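Local coordinates for phosphohistidine phosphatase sixA (Escherichia coli, PDB 1UJC), which removes phosphate from the phosphohistidine of the HPt domain of the ArcB sensor in the multistep His-Asp phosphorelay, at residues 51-56 with 78-83. Numbering follows the deposited sequence.
Sequences SPFLRA and ELTPCG. With WO4 (tungstate(VI)ion), chain C.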
loop_
_atom_site.group_PDB
_atom_site.type_symbol
_atom_site.label_atom_id
_atom_site.label_comp_id
_atom_site.label_asym_id
_atom_site.label_seq_id
_atom_site.Cartn_x
_atom_site.Cartn_y
_atom_site.Cartn_z
ATOM N N SER A 51 5.862 -4.923 -2.183
ATOM C CA SER A 51 5.976 -6.366 -2.322
ATOM C C SER A 51 6.929 -6.663 -3.476
ATOM O O SER A 51 7.027 -5.886 -4.420
ATOM C CB SER A 51 4.609 -6.973 -2.631
ATOM O OG SER A 51 4.750 -8.271 -3.176
ATOM N N PRO A 52 7.646 -7.796 -3.406
ATOM C CA PRO A 52 8.601 -8.219 -4.438
ATOM C C PRO A 52 7.916 -8.658 -5.735
ATOM O O PRO A 52 8.565 -8.792 -6.769
ATOM C CB PRO A 52 9.334 -9.388 -3.777
ATOM C CG PRO A 52 9.196 -9.106 -2.314
ATOM C CD PRO A 52 7.764 -8.649 -2.214
ATOM N N PHE A 53 6.607 -8.891 -5.672
ATOM C CA PHE A 53 5.861 -9.330 -6.848
ATOM C C PHE A 53 5.668 -8.225 -7.880
ATOM O O PHE A 53 5.340 -7.083 -7.542
ATOM C CB PHE A 53 4.503 -9.905 -6.435
ATOM C CG PHE A 53 4.591 -11.236 -5.730
ATOM C CD1 PHE A 53 5.827 -11.836 -5.483
ATOM C CD2 PHE A 53 3.439 -11.886 -5.304
ATOM C CE1 PHE A 53 5.909 -13.062 -4.820
ATOM C CE2 PHE A 53 3.513 -13.111 -4.643
ATOM C CZ PHE A 53 4.746 -13.698 -4.400
ATOM N N LEU A 54 5.862 -8.588 -9.144
ATOM C CA LEU A 54 5.759 -7.652 -10.255
ATOM C C LEU A 54 4.548 -6.728 -10.248
ATOM O O LEU A 54 4.682 -5.540 -10.545
ATOM C CB LEU A 54 5.829 -8.405 -11.593
ATOM C CG LEU A 54 7.201 -8.994 -11.956
ATOM C CD1 LEU A 54 7.187 -9.527 -13.376
ATOM C CD2 LEU A 54 8.259 -7.920 -11.828
ATOM N N ARG A 55 3.371 -7.246 -9.911
ATOM C CA ARG A 55 2.187 -6.395 -9.902
ATOM C C ARG A 55 2.271 -5.281 -8.860
ATOM O O ARG A 55 1.730 -4.193 -9.062
ATOM C CB ARG A 55 0.913 -7.232 -9.711
ATOM C CG ARG A 55 0.899 -8.193 -8.536
ATOM C CD ARG A 55 -0.313 -9.104 -8.672
ATOM N NE ARG A 55 -0.512 -10.040 -7.565
ATOM C CZ ARG A 55 0.152 -11.183 -7.394
ATOM N NH1 ARG A 55 1.089 -11.562 -8.254
ATOM N NH2 ARG A 55 -0.151 -11.970 -6.370
ATOM N N ALA A 56 2.963 -5.539 -7.756
ATOM C CA ALA A 56 3.109 -4.526 -6.717
ATOM C C ALA A 56 4.100 -3.457 -7.188
ATOM O O ALA A 56 3.812 -2.260 -7.149
ATOM C CB ALA A 56 3.594 -5.166 -5.418
ATOM N N GLU A 78 8.047 -9.710 3.250
ATOM C CA GLU A 78 6.860 -9.945 4.067
ATOM C C GLU A 78 5.617 -9.220 3.565
ATOM O O GLU A 78 4.582 -9.249 4.222
ATOM C CB GLU A 78 7.132 -9.563 5.525
ATOM C CG GLU A 78 8.234 -10.382 6.172
ATOM C CD GLU A 78 7.936 -11.875 6.178
ATOM O OE1 GLU A 78 8.859 -12.654 6.504
ATOM O OE2 GLU A 78 6.789 -12.273 5.864
ATOM N N LEU A 79 5.725 -8.579 2.403
ATOM C CA LEU A 79 4.595 -7.866 1.810
ATOM C C LEU A 79 3.906 -8.705 0.739
ATOM O O LEU A 79 2.940 -8.266 0.113
ATOM C CB LEU A 79 5.052 -6.525 1.219
ATOM C CG LEU A 79 5.349 -5.449 2.267
ATOM C CD1 LEU A 79 5.856 -4.176 1.607
ATOM C CD2 LEU A 79 4.081 -5.174 3.058
ATOM N N THR A 80 4.412 -9.914 0.523
ATOM C CA THR A 80 3.819 -10.823 -0.451
ATOM C C THR A 80 2.472 -11.250 0.130
ATOM O O THR A 80 2.208 -11.033 1.310
ATOM C CB THR A 80 4.698 -12.073 -0.664
ATOM O OG1 THR A 80 4.937 -12.712 0.595
ATOM C CG2 THR A 80 6.022 -11.695 -1.306
ATOM N N PRO A 81 1.604 -11.856 -0.689
ATOM C CA PRO A 81 0.289 -12.298 -0.218
ATOM C C PRO A 81 0.300 -13.044 1.120
ATOM O O PRO A 81 -0.580 -12.832 1.954
ATOM C CB PRO A 81 -0.200 -13.175 -1.365
ATOM C CG PRO A 81 0.341 -12.456 -2.557
ATOM C CD PRO A 81 1.759 -12.134 -2.129
ATOM N N CYS A 82 1.300 -13.902 1.319
ATOM C CA CYS A 82 1.417 -14.705 2.543
ATOM C C CYS A 82 2.325 -14.086 3.604
ATOM O O CYS A 82 2.698 -14.746 4.578
ATOM C CB CYS A 82 1.948 -16.096 2.197
ATOM S SG CYS A 82 0.998 -16.955 0.936
ATOM N N GLY A 83 2.676 -12.823 3.405
ATOM C CA GLY A 83 3.549 -12.129 4.332
ATOM C C GLY A 83 3.102 -12.165 5.779
ATOM O O GLY A 83 1.915 -12.277 6.082
HETATM W W WO4 C . -3.928 -9.824 -5.475
HETATM O O1 WO4 C . -4.324 -8.636 -4.277
HETATM O O2 WO4 C . -2.208 -10.029 -5.556
HETATM O O3 WO4 C . -4.655 -9.446 -6.996
HETATM O O4 WO4 C . -4.584 -11.345 -4.975
#
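Tungstate O2 is gripped by two nitrogens of R55. NE reaches it at 2.6 Å over a fairly straight bond (157°). NH2 does so at 2.9 Å over a more bent one (135°). The anion oxygen thus meets the edge of the guanidinium in its plane, whereas CG of P81 approaches NH2 obliquely, at 3.9 Å. D18 forms a salt bridge with the same NH2, probably fixing the rotation of the group; R7, H108 and L109 also hydrogen-bond the tungstate, and H8 belongs to the same pocket, consistent with tungstate standing in for the phosphoryl group in a histidine phosphatase active site.

Beside it, the F53 ring, its CG anti to the carbonyl carbon (chi1 -71°), lies against T80 and P81, both on the same side. CG2 of T80 stands over the face in a CH-pi contact, 4.1 Å from the centroid, and CD of P81 approaches CE2 obliquely. An alanine in place of F53 would probably leave T80 CG2 and the P81 ring without their aromatic partner and open a gap beside H108, whose ring also meets F53. S51 OG closes an ST turn by accepting from F53 N (3.2 Å) and also bonds H108 NE2; its CB packs against L79 CB at 3.9 Å.

The contact joins the link from strand 47-50 into helix 54-66 to the loop between strand 74-75 and helix 85-98, where L79 reaches V88 and strand 102-107.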